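Local coordinates for predicted protein (Acinetobacter sp. RUH2624, PDB 4MEA) that probably hydrolyses epoxides as a secreted, Cif-type epoxide hydrolase of the alpha/beta hydrolase fold, at residues Asp91-Gly96 with Ser112-Gly117; Ile101-Asp104 with Glu109-Ser112; Gly117-Ile122 with Gly126-Val131; Gly136-Tyr141 with Phe240-Ser245; Pro142-Asn147 with Ala154-Ser159. All blocks are in the same frame, centred on the assembly; numbering follows the deposited sequence.

Contact 1: Asp91-Gly96 with Ser112-Gly117; sequences DLPGLG and SKILIG
L92 and P93, at the start of a tight turn in the loop after strand 87-90 of the alpha/beta hydrolase fold, meet L115 and I114 on one flank of helix 108-123 through two pairs of carbon atoms. CD2 of L92 lies 4.1 Å from CD1 of L115; the two leucine side chains slant across one another and touch only through terminal methyls. L92 reaches this far because its CG stands beside the backbone N (chi1 -81°), which carries the branch toward the helix. One residue on, the ring atom CG of P93 comes 4.1 Å from CG2 of I114, the ring and the branched chain running past each other in opposite senses. A puckered apolar ring and a branched chain both suit this buried position.

The turn spanning L92 to L95 is of type II, closed by L95 N to L92 O at 2.8 Å. Proline fits its second position, where phi is naturally fixed near the required value, and G94 fits the third, where a CB would press on the preceding carbonyl O. At G96 a CB would run into D91 OD2, an oxygen already engaged by H50 and Q97.

These four apolar side chains make up the dense, buried part. The contact thins beyond them, and round the helix from I114 the side chain of K113 points to solvent instead. Around the buried pairs, L49 of strand 47-54 packs against both P93 and I114, helix 136-146 sets A139 against L92 and L143 against L115, and helix 233-244 brings Y242 onto L92.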
# COMPACT_ATOMS: atom_id res chain seq x y z
N ASP A 91 -1.09 25.94 7.66
CA ASP A 91 -1.74 24.64 7.51
C ASP A 91 -2.14 24.41 6.05
O ASP A 91 -2.85 25.23 5.47
CB ASP A 91 -3.00 24.55 8.39
CG ASP A 91 -2.68 24.34 9.85
OD1 ASP A 91 -1.52 23.98 10.16
OD2 ASP A 91 -3.59 24.51 10.69
N LEU A 92 -1.69 23.30 5.46
CA LEU A 92 -2.04 22.99 4.07
C LEU A 92 -3.54 23.01 3.87
O LEU A 92 -4.30 22.62 4.76
CB LEU A 92 -1.51 21.61 3.67
CG LEU A 92 -0.05 21.48 3.27
CD1 LEU A 92 0.32 20.00 3.03
CD2 LEU A 92 0.23 22.31 2.01
N PRO A 93 -3.99 23.42 2.68
CA PRO A 93 -5.42 23.39 2.37
C PRO A 93 -6.04 22.05 2.80
O PRO A 93 -5.53 20.98 2.45
CB PRO A 93 -5.45 23.54 0.85
CG PRO A 93 -4.22 24.35 0.54
CD PRO A 93 -3.17 23.86 1.53
N GLY A 94 -7.12 22.12 3.57
CA GLY A 94 -7.82 20.93 4.03
C GLY A 94 -7.31 20.34 5.34
O GLY A 94 -8.06 19.67 6.05
N LEU A 95 -6.04 20.59 5.66
CA LEU A 95 -5.40 19.98 6.82
C LEU A 95 -5.28 20.93 8.01
O LEU A 95 -5.47 22.14 7.87
CB LEU A 95 -4.02 19.44 6.44
CG LEU A 95 -4.07 18.47 5.26
CD1 LEU A 95 -2.71 17.85 4.99
CD2 LEU A 95 -5.12 17.38 5.53
N GLY A 96 -4.97 20.39 9.18
CA GLY A 96 -4.87 21.20 10.38
C GLY A 96 -6.18 21.96 10.55
O GLY A 96 -7.26 21.35 10.53
N SER A 112 -0.48 25.31 -4.89
CA SER A 112 0.50 26.39 -5.04
C SER A 112 -0.19 27.74 -5.27
O SER A 112 0.24 28.78 -4.75
CB SER A 112 1.46 26.09 -6.19
OG SER A 112 2.49 25.19 -5.79
N LYS A 113 -1.26 27.72 -6.06
CA LYS A 113 -2.01 28.95 -6.33
C LYS A 113 -2.67 29.48 -5.05
O LYS A 113 -2.64 30.67 -4.77
CB LYS A 113 -3.06 28.74 -7.42
CG LYS A 113 -3.68 30.06 -7.91
CD LYS A 113 -4.84 29.85 -8.87
CE LYS A 113 -6.19 29.95 -8.16
NZ LYS A 113 -7.36 29.91 -9.09
N ILE A 114 -3.28 28.57 -4.29
CA ILE A 114 -3.93 28.96 -3.04
C ILE A 114 -2.91 29.49 -2.04
O ILE A 114 -3.13 30.52 -1.40
CB ILE A 114 -4.71 27.77 -2.43
CG1 ILE A 114 -5.93 27.44 -3.30
CG2 ILE A 114 -5.12 28.09 -0.98
CD1 ILE A 114 -6.43 26.01 -3.16
N LEU A 115 -1.78 28.80 -1.92
CA LEU A 115 -0.74 29.20 -0.97
C LEU A 115 -0.07 30.54 -1.31
O LEU A 115 0.10 31.38 -0.44
CB LEU A 115 0.32 28.10 -0.85
CG LEU A 115 -0.10 26.92 0.02
CD1 LEU A 115 0.86 25.73 -0.17
CD2 LEU A 115 -0.18 27.33 1.49
N ILE A 116 0.32 30.73 -2.57
CA ILE A 116 1.06 31.94 -2.94
C ILE A 116 0.25 33.21 -2.65
O ILE A 116 0.80 34.21 -2.19
CB ILE A 116 1.53 31.90 -4.42
CG1 ILE A 116 2.53 33.04 -4.69
CG2 ILE A 116 0.35 31.96 -5.38
CD1 ILE A 116 3.74 33.03 -3.79
N GLY A 117 -1.05 33.14 -2.88
CA GLY A 117 -1.92 34.28 -2.62
C GLY A 117 -1.88 34.70 -1.17
O GLY A 117 -1.83 35.90 -0.86

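Contact 2: Ile101-Asp104 with Glu109-Ser112; sequences ILND and ENTS
I101 has CG1 beside its backbone N (chi1 -58°) and CG2 anti to it, and N110 sends its CG anti to its own backbone N (chi1 -156°), so the side chains approach from opposite directions. They join a type I beta turn, I101 to D104, with the first turns of helix 108-123, in the long loop that follows strand 87-90 of the alpha/beta hydrolase fold. CG2 of I101 sits 3.6 Å from N110 ND2, and the extended tip CD1 reaches on to T111 CG2 at 4.0 Å, the two chains crossing nearly at right angles. Threonine suits this place because it has two different arms: the methyl packs on I101, while OG1 lies within hydrogen-bonding range of the A139 carbonyl of helix 136-146, its strongest partner, and of the carbonyls of S107 and A108 where its own helix starts; its one proton can only be shared or alternate among them.

D104 N to I101 O, 2.9 Å, closes the turn, and the D104 carboxylate forms a salt bridge with R244. N103 turns its OD1 back onto the amide of D105, an Asx turn, and N110 ND2 bonds to the D105 carbonyl. N103 OD1 and N110 ND2, 4.3 Å apart, are bridged by one water, which donates to N103 OD1 at 3.1 Å and accepts from N110 ND2 at 3.0 Å.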
# COMPACT_ATOMS: atom_id res chain seq x y z
N ILE A 101 -10.35 21.97 -0.13
CA ILE A 101 -10.53 22.34 -1.52
C ILE A 101 -11.74 21.58 -2.03
O ILE A 101 -11.68 20.36 -2.25
CB ILE A 101 -9.29 21.99 -2.37
CG1 ILE A 101 -8.05 22.70 -1.81
CG2 ILE A 101 -9.53 22.36 -3.84
CD1 ILE A 101 -6.79 22.53 -2.67
N LEU A 102 -12.84 22.30 -2.20
CA LEU A 102 -14.15 21.69 -2.45
C LEU A 102 -14.25 20.82 -3.71
O LEU A 102 -15.00 19.84 -3.74
CB LEU A 102 -15.23 22.77 -2.45
CG LEU A 102 -15.36 23.50 -1.10
CD1 LEU A 102 -16.27 24.72 -1.21
CD2 LEU A 102 -15.85 22.53 -0.03
N ASN A 103 -13.52 21.18 -4.76
CA ASN A 103 -13.55 20.38 -6.00
C ASN A 103 -12.52 19.25 -6.01
O ASN A 103 -12.35 18.57 -7.02
CB ASN A 103 -13.42 21.26 -7.25
CG ASN A 103 -12.01 21.76 -7.47
OD1 ASN A 103 -11.15 21.66 -6.60
ND2 ASN A 103 -11.77 22.33 -8.65
N ASP A 104 -11.86 19.06 -4.87
CA ASP A 104 -10.94 17.93 -4.68
C ASP A 104 -9.68 18.03 -5.54
O ASP A 104 -8.95 17.05 -5.70
CB ASP A 104 -11.65 16.60 -4.95
CG ASP A 104 -11.03 15.44 -4.19
OD1 ASP A 104 -10.60 15.65 -3.03
OD2 ASP A 104 -10.97 14.32 -4.75
N GLU A 109 -0.25 22.46 -8.71
CA GLU A 109 -0.60 23.77 -9.28
C GLU A 109 -1.68 24.48 -8.48
O GLU A 109 -1.57 25.67 -8.18
CB GLU A 109 -1.04 23.65 -10.74
CG GLU A 109 0.09 23.29 -11.71
CD GLU A 109 1.02 24.45 -12.00
OE1 GLU A 109 0.84 25.54 -11.40
OE2 GLU A 109 1.92 24.27 -12.84
N ASN A 110 -2.74 23.75 -8.14
CA ASN A 110 -3.84 24.34 -7.39
C ASN A 110 -3.46 24.76 -5.96
O ASN A 110 -3.75 25.88 -5.54
CB ASN A 110 -5.06 23.42 -7.35
CG ASN A 110 -6.35 24.20 -7.11
OD1 ASN A 110 -6.49 25.33 -7.56
ND2 ASN A 110 -7.29 23.60 -6.39
N THR A 111 -2.81 23.87 -5.22
CA THR A 111 -2.39 24.20 -3.85
C THR A 111 -1.34 25.32 -3.88
O THR A 111 -1.30 26.17 -2.99
CB THR A 111 -1.82 22.95 -3.12
OG1 THR A 111 -0.73 22.41 -3.88
CG2 THR A 111 -2.89 21.88 -2.99
N SER A 112 -0.48 25.31 -4.89
CA SER A 112 0.50 26.39 -5.04
C SER A 112 -0.19 27.74 -5.27
O SER A 112 0.24 28.78 -4.75
CB SER A 112 1.46 26.09 -6.19
OG SER A 112 2.49 25.19 -5.79
O HOH W 1 -10.10 24.53 -6.59

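Contact 3: Gly117-Ile122 with Gly126-Val131; sequences GAIKKI and GPIYYV
I119 reaches from helix 108-123 to touch I128 and Y130 on the strand that follows, and it does so with both arms. Its CB points at the strand and serves as the fork. The short arm, CG2, lies anti to the backbone N and meets CD1 of I128 at 3.8 Å, the two isoleucine chains standing roughly perpendicular. The long arm leaves through CG1, beside the backbone N (chi1 -69°), and continues almost straight (chi2 168°), so that CD1 travels farthest. There it meets Y130 CE1 at 3.7 Å, arriving at the ring edge in the ring plane.

Helix and strand form the second half of a beta-alpha-beta crossover that begins at strand 87-90 and skips over strand 61-64 before entering strand 128-133. Accordingly the skipped strand lies alongside, with V62 against both I119 and I128. A beta-branched, forked residue fits well on such an interface, since one side chain can cover two alternate strand positions, I128 and Y130, that face the same way.

I128 puts its CG1 between backbone N and carbonyl carbon (chi1 69°), a less common placement that lifts CD1 to the helix. The connection into the strand passes through a cis peptide between G126 and P127, and G126 has backbone angles at which a CB would strike the previous carbonyl O. At its far end the Y130 ring is held by a hydrogen bond between its OH and S140 OG of helix 136-146.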
# COMPACT_ATOMS: atom_id res chain seq x y z
N GLY A 117 -1.05 33.14 -2.88
CA GLY A 117 -1.92 34.28 -2.62
C GLY A 117 -1.88 34.70 -1.17
O GLY A 117 -1.83 35.90 -0.86
N ALA A 118 -1.91 33.73 -0.27
CA ALA A 118 -1.93 34.01 1.16
C ALA A 118 -0.56 34.49 1.61
O ALA A 118 -0.44 35.45 2.38
CB ALA A 118 -2.34 32.76 1.95
N ILE A 119 0.48 33.82 1.12
CA ILE A 119 1.85 34.17 1.46
C ILE A 119 2.16 35.63 1.10
O ILE A 119 2.78 36.36 1.88
CB ILE A 119 2.85 33.22 0.80
CG1 ILE A 119 2.75 31.83 1.44
CG2 ILE A 119 4.26 33.75 0.93
CD1 ILE A 119 3.49 30.74 0.68
N LYS A 120 1.71 36.06 -0.07
CA LYS A 120 1.98 37.43 -0.50
C LYS A 120 1.37 38.41 0.50
O LYS A 120 1.96 39.45 0.80
CB LYS A 120 1.44 37.67 -1.92
CG LYS A 120 2.28 37.01 -3.03
CD LYS A 120 3.62 37.70 -3.20
CE LYS A 120 4.37 37.21 -4.44
NZ LYS A 120 3.56 37.33 -5.68
N LYS A 121 0.21 38.06 1.04
CA LYS A 121 -0.49 38.94 1.98
C LYS A 121 0.09 38.88 3.39
O LYS A 121 0.21 39.91 4.07
CB LYS A 121 -2.00 38.63 2.00
CG LYS A 121 -2.70 39.07 0.72
CD LYS A 121 -3.86 38.15 0.35
CE LYS A 121 -5.17 38.60 0.95
NZ LYS A 121 -6.30 37.75 0.48
N ILE A 122 0.48 37.69 3.84
CA ILE A 122 0.99 37.54 5.20
C ILE A 122 2.45 37.96 5.29
O ILE A 122 2.87 38.61 6.25
CB ILE A 122 0.89 36.08 5.69
CG1 ILE A 122 -0.56 35.60 5.66
CG2 ILE A 122 1.46 35.95 7.09
CD1 ILE A 122 -0.66 34.08 5.72
N GLY A 126 8.33 40.67 -0.15
CA GLY A 126 9.49 39.79 -0.23
C GLY A 126 10.83 40.48 -0.31
O GLY A 126 10.91 41.69 -0.16
N PRO A 127 11.90 39.71 -0.56
CA PRO A 127 11.82 38.26 -0.79
C PRO A 127 11.70 37.48 0.52
O PRO A 127 11.75 38.06 1.61
CB PRO A 127 13.17 37.95 -1.46
CG PRO A 127 14.10 38.94 -0.87
CD PRO A 127 13.29 40.21 -0.67
N ILE A 128 11.53 36.17 0.41
CA ILE A 128 11.36 35.33 1.58
C ILE A 128 12.13 34.04 1.38
O ILE A 128 12.59 33.76 0.27
CB ILE A 128 9.87 34.94 1.80
CG1 ILE A 128 9.41 33.99 0.69
CG2 ILE A 128 8.99 36.19 1.89
CD1 ILE A 128 8.00 33.45 0.86
N TYR A 129 12.26 33.27 2.45
CA TYR A 129 12.80 31.92 2.36
C TYR A 129 11.63 30.96 2.52
O TYR A 129 10.68 31.26 3.24
CB TYR A 129 13.85 31.68 3.44
CG TYR A 129 15.05 32.60 3.37
CD1 TYR A 129 15.72 32.80 2.17
CD2 TYR A 129 15.51 33.27 4.50
CE1 TYR A 129 16.82 33.64 2.11
CE2 TYR A 129 16.61 34.11 4.44
CZ TYR A 129 17.26 34.29 3.24
OH TYR A 129 18.36 35.12 3.18
N TYR A 130 11.71 29.81 1.85
CA TYR A 130 10.60 28.86 1.80
C TYR A 130 11.10 27.47 2.22
O TYR A 130 12.08 26.95 1.67
CB TYR A 130 10.03 28.81 0.38
CG TYR A 130 8.68 28.15 0.23
CD1 TYR A 130 7.51 28.92 0.28
CD2 TYR A 130 8.55 26.78 0.00
CE1 TYR A 130 6.26 28.33 0.12
CE2 TYR A 130 7.29 26.18 -0.15
CZ TYR A 130 6.15 26.97 -0.10
OH TYR A 130 4.89 26.41 -0.25
N VAL A 131 10.44 26.89 3.22
CA VAL A 131 10.88 25.63 3.82
C VAL A 131 9.68 24.68 3.83
O VAL A 131 8.61 25.02 4.36
CB VAL A 131 11.42 25.86 5.26
CG1 VAL A 131 11.81 24.53 5.92
CG2 VAL A 131 12.62 26.81 5.24

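Contact 4: Gly136-Tyr141 with Phe240-Ser245; sequences GNTASY and FGYYRS
Y242 presents its ring to T138 and A139 at two different attitudes. CG2 of T138 lies near the ring plane, off the edge at CD1, at a loose 4.5 Å. CB of A139 meets CE1 at 4.3 Å from an oblique direction. Both partners therefore gather along one flank of the tyrosine, whose CG stands beside its backbone N (chi1 -71°) and whose ring points across to helix 136-146. Alanine is small enough to let the aromatic ring settle beside the helix, and threonine divides its duties: the methyl packs while OG1 bonds to H246 NE2. The hydroxyl of Y242 is engaged by the carbonyl of P93, which fixes the far end of the ring.

Within the first helix S140 OG donates to G136 O, one turn earlier, at 2.7 Å, coming in at a C=O angle of 146° and tilted modestly from the carbonyl plane. In the second, G241 has no CB, which leaves room for the R244 guanidinium lying with one face over the backbone here; NH2 of that arginine would otherwise be crowded.

In this fold the chain between strands 151-157 and 267-272 commonly forms the cap, and helix 233-244 belongs to that insertion, whereas helix 136-146 follows strand 128-133 at the core. S249 of helix 246-258 and P162 touch T138, and F156 of strand 151-157 backs N137 and Y141.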
# COMPACT_ATOMS: atom_id res chain seq x y z
N GLY A 136 4.13 18.99 1.88
CA GLY A 136 4.49 20.35 1.50
C GLY A 136 5.25 20.32 0.19
O GLY A 136 5.13 21.23 -0.63
N ASN A 137 6.05 19.27 -0.01
CA ASN A 137 6.86 19.12 -1.22
C ASN A 137 6.00 18.84 -2.44
O ASN A 137 6.39 19.13 -3.58
CB ASN A 137 7.88 17.99 -1.05
CG ASN A 137 8.90 18.29 0.02
OD1 ASN A 137 8.88 19.36 0.63
ND2 ASN A 137 9.80 17.33 0.27
N THR A 138 4.84 18.24 -2.19
CA THR A 138 3.85 17.99 -3.23
C THR A 138 3.06 19.26 -3.56
O THR A 138 2.76 19.54 -4.72
CB THR A 138 2.87 16.89 -2.79
OG1 THR A 138 3.51 15.61 -2.89
CG2 THR A 138 1.62 16.91 -3.66
N ALA A 139 2.75 20.02 -2.52
CA ALA A 139 1.92 21.22 -2.66
C ALA A 139 2.65 22.40 -3.32
O ALA A 139 2.01 23.29 -3.87
CB ALA A 139 1.39 21.65 -1.29
N SER A 140 3.98 22.38 -3.28
CA SER A 140 4.73 23.63 -3.40
C SER A 140 5.63 23.81 -4.62
O SER A 140 6.10 24.92 -4.84
CB SER A 140 5.61 23.84 -2.15
OG SER A 140 4.83 23.85 -0.97
N TYR A 141 5.89 22.77 -5.40
CA TYR A 141 6.91 22.99 -6.43
C TYR A 141 6.58 24.10 -7.45
O TYR A 141 7.45 24.93 -7.74
CB TYR A 141 7.42 21.72 -7.14
CG TYR A 141 8.61 22.08 -8.00
CD1 TYR A 141 9.85 22.36 -7.42
CD2 TYR A 141 8.48 22.23 -9.38
CE1 TYR A 141 10.95 22.74 -8.21
CE2 TYR A 141 9.55 22.61 -10.17
CZ TYR A 141 10.78 22.86 -9.59
OH TYR A 141 11.84 23.25 -10.39
N PHE A 240 -6.00 12.67 1.81
CA PHE A 240 -5.83 11.69 0.75
C PHE A 240 -6.16 12.29 -0.63
O PHE A 240 -5.82 11.71 -1.67
CB PHE A 240 -6.58 10.38 1.08
CG PHE A 240 -6.15 9.76 2.40
CD1 PHE A 240 -4.81 9.73 2.77
CD2 PHE A 240 -7.09 9.24 3.29
CE1 PHE A 240 -4.42 9.17 3.99
CE2 PHE A 240 -6.70 8.69 4.50
CZ PHE A 240 -5.36 8.65 4.85
N GLY A 241 -6.77 13.47 -0.65
CA GLY A 241 -6.89 14.19 -1.91
C GLY A 241 -5.53 14.50 -2.54
O GLY A 241 -5.38 14.44 -3.76
N TYR A 242 -4.53 14.82 -1.71
CA TYR A 242 -3.18 15.08 -2.22
C TYR A 242 -2.67 13.85 -2.95
O TYR A 242 -2.00 13.96 -3.98
CB TYR A 242 -2.21 15.49 -1.10
CG TYR A 242 -2.50 16.88 -0.57
CD1 TYR A 242 -1.87 17.99 -1.11
CD2 TYR A 242 -3.42 17.07 0.45
CE1 TYR A 242 -2.14 19.27 -0.63
CE2 TYR A 242 -3.71 18.34 0.93
CZ TYR A 242 -3.06 19.44 0.38
OH TYR A 242 -3.34 20.71 0.84
N TYR A 243 -3.03 12.68 -2.42
CA TYR A 243 -2.56 11.43 -2.99
C TYR A 243 -3.32 11.06 -4.27
O TYR A 243 -2.70 10.61 -5.24
CB TYR A 243 -2.56 10.30 -1.94
CG TYR A 243 -1.53 10.56 -0.86
CD1 TYR A 243 -0.22 10.12 -1.01
CD2 TYR A 243 -1.85 11.31 0.27
CE1 TYR A 243 0.75 10.39 -0.04
CE2 TYR A 243 -0.89 11.59 1.25
CZ TYR A 243 0.41 11.12 1.09
OH TYR A 243 1.36 11.39 2.05
N ARG A 244 -4.63 11.26 -4.27
CA ARG A 244 -5.43 11.08 -5.50
C ARG A 244 -4.93 12.01 -6.60
O ARG A 244 -4.96 11.67 -7.79
CB ARG A 244 -6.91 11.38 -5.25
CG ARG A 244 -7.59 10.44 -4.28
CD ARG A 244 -9.10 10.70 -4.20
NE ARG A 244 -9.46 11.94 -3.50
CZ ARG A 244 -9.56 12.07 -2.18
NH1 ARG A 244 -9.27 11.05 -1.38
NH2 ARG A 244 -9.93 13.23 -1.65
N SER A 245 -4.47 13.19 -6.19
CA SER A 245 -4.05 14.21 -7.14
C SER A 245 -2.60 14.10 -7.58
O SER A 245 -2.12 14.94 -8.33
CB SER A 245 -4.29 15.60 -6.56
OG SER A 245 -5.66 15.94 -6.53

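Contact 5: Pro142-Asn147 with Ala154-Ser159; sequences PLVANN and AVFMDS
The beta-alpha-beta unit of strand 128-133, helix 136-146 and strand 151-157 closes on itself where V144 of the helix meets A154 and F156 of the final strand. V144 points both methyls outward from the helix. CG1, anti to its backbone N (chi1 172°), touches CB of A154 at 3.9 Å. CG2, on the other branch, meets the tip atom CZ of F156 at 4.1 Å, at an oblique angle. The phenylalanine side chain runs toward V144 from the opposite direction. Alternate strand residues face the helix in such a unit, so the small A154 allows close approach of the backbones, with CA atoms of V144 and A154 only 7.4 Å apart, while the long F156 spans the wider gap farther along. Valine, compact and forked, serves both.

The helix itself is kinked near its middle, at P142 and L143: P142 lacks an N-H, and L143 N is bonded to S112 OG of helix 108-123 instead of to the turn before. At the other end N147 ND2 donates to L143 O at 2.7 Å, nearly straight (165°), on a lone pair in the carbonyl plane.

Beyond the strand end, D158 holds a positive phi in a classic gamma turn, S159 N bonding to M157 O at 2.7 Å. OD2 of D158 is hydrogen-bonded to ND1 of H305, an acid-histidine pairing consistent with the charge relay of related hydrolases; OD1 also takes the amide N of G272.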
# COMPACT_ATOMS: atom_id res chain seq x y z
N PRO A 142 5.35 24.11 -7.99
CA PRO A 142 5.00 25.20 -8.91
C PRO A 142 5.08 26.57 -8.24
O PRO A 142 5.50 27.52 -8.89
CB PRO A 142 3.56 24.87 -9.31
CG PRO A 142 3.50 23.37 -9.18
CD PRO A 142 4.31 23.07 -7.96
N LEU A 143 4.70 26.66 -6.97
CA LEU A 143 4.85 27.91 -6.23
C LEU A 143 6.29 28.40 -6.26
O LEU A 143 6.57 29.55 -6.63
CB LEU A 143 4.38 27.75 -4.77
CG LEU A 143 4.37 29.00 -3.88
CD1 LEU A 143 3.31 28.90 -2.80
CD2 LEU A 143 5.74 29.26 -3.27
N VAL A 144 7.22 27.53 -5.89
CA VAL A 144 8.64 27.88 -5.86
C VAL A 144 9.21 28.16 -7.25
O VAL A 144 9.88 29.18 -7.46
CB VAL A 144 9.47 26.79 -5.16
CG1 VAL A 144 10.96 27.07 -5.30
CG2 VAL A 144 9.07 26.69 -3.68
N ALA A 145 8.96 27.25 -8.19
CA ALA A 145 9.48 27.39 -9.55
C ALA A 145 8.95 28.64 -10.27
O ALA A 145 9.69 29.28 -11.01
CB ALA A 145 9.17 26.14 -10.37
N ASN A 146 7.69 28.98 -10.05
CA ASN A 146 7.10 30.13 -10.73
C ASN A 146 7.36 31.47 -10.05
O ASN A 146 7.02 32.52 -10.59
CB ASN A 146 5.59 29.93 -10.91
CG ASN A 146 5.26 28.92 -11.98
OD1 ASN A 146 6.00 28.79 -12.96
ND2 ASN A 146 4.17 28.19 -11.81
N ASN A 147 7.94 31.43 -8.85
CA ASN A 147 8.15 32.65 -8.07
C ASN A 147 9.58 32.82 -7.60
O ASN A 147 9.84 33.33 -6.51
CB ASN A 147 7.18 32.71 -6.89
CG ASN A 147 5.73 32.83 -7.33
OD1 ASN A 147 5.26 33.92 -7.65
ND2 ASN A 147 5.02 31.70 -7.35
N ALA A 154 15.12 28.06 -1.22
CA ALA A 154 14.09 27.06 -0.94
C ALA A 154 14.68 25.77 -0.38
O ALA A 154 15.71 25.30 -0.86
CB ALA A 154 13.28 26.76 -2.19
N VAL A 155 14.00 25.20 0.61
CA VAL A 155 14.41 23.94 1.21
C VAL A 155 13.24 22.96 1.12
O VAL A 155 12.12 23.30 1.50
CB VAL A 155 14.76 24.11 2.70
CG1 VAL A 155 15.24 22.78 3.29
CG2 VAL A 155 15.80 25.21 2.89
N PHE A 156 13.51 21.76 0.61
CA PHE A 156 12.54 20.66 0.62
C PHE A 156 13.06 19.58 1.56
O PHE A 156 14.26 19.28 1.56
CB PHE A 156 12.34 20.10 -0.79
CG PHE A 156 11.81 21.12 -1.78
CD1 PHE A 156 10.44 21.27 -1.97
CD2 PHE A 156 12.68 21.92 -2.51
CE1 PHE A 156 9.95 22.20 -2.88
CE2 PHE A 156 12.19 22.85 -3.41
CZ PHE A 156 10.83 22.99 -3.60
N MET A 157 12.17 19.00 2.37
CA MET A 157 12.61 18.11 3.44
C MET A 157 12.08 16.67 3.33
O MET A 157 10.88 16.44 3.24
CB MET A 157 12.32 18.72 4.81
CG MET A 157 13.14 19.97 5.11
SD MET A 157 12.72 20.85 6.63
CE MET A 157 13.14 19.62 7.88
N ASP A 158 13.03 15.74 3.32
CA ASP A 158 12.80 14.28 3.31
C ASP A 158 12.02 13.70 2.13
O ASP A 158 12.56 12.89 1.38
CB ASP A 158 12.24 13.76 4.65
CG ASP A 158 12.74 12.35 4.98
OD1 ASP A 158 13.95 12.09 4.77
OD2 ASP A 158 11.95 11.49 5.41
N SER A 159 10.75 14.09 1.96
CA SER A 159 9.89 13.47 0.94
C SER A 159 10.25 13.87 -0.48
O SER A 159 10.76 14.97 -0.73
CB SER A 159 8.41 13.79 1.19
OG SER A 159 7.97 13.24 2.42

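From the N terminus, the chain leaves strand 87-90 and contact 1 opens at 91-96, closing on helix 108-123; contact 2, a smaller loop within that span, closes at 109-112 and shares S112 with the start of contact 1's second segment. Contact 3 follows in series, closing the short connection from the helix end to strand 128-133. Contact 4 opens next, on helix 136-146, and spans the longest loop, returning at helix 233-244. Contact 5 lies wholly within that loop, pairing the same helix with strand 151-157. None of the loops cross. Contacts 1 to 3 share helix 108-123 and contacts 4 and 5 share helix 136-146, so sheet, helices and probable cap are tied together.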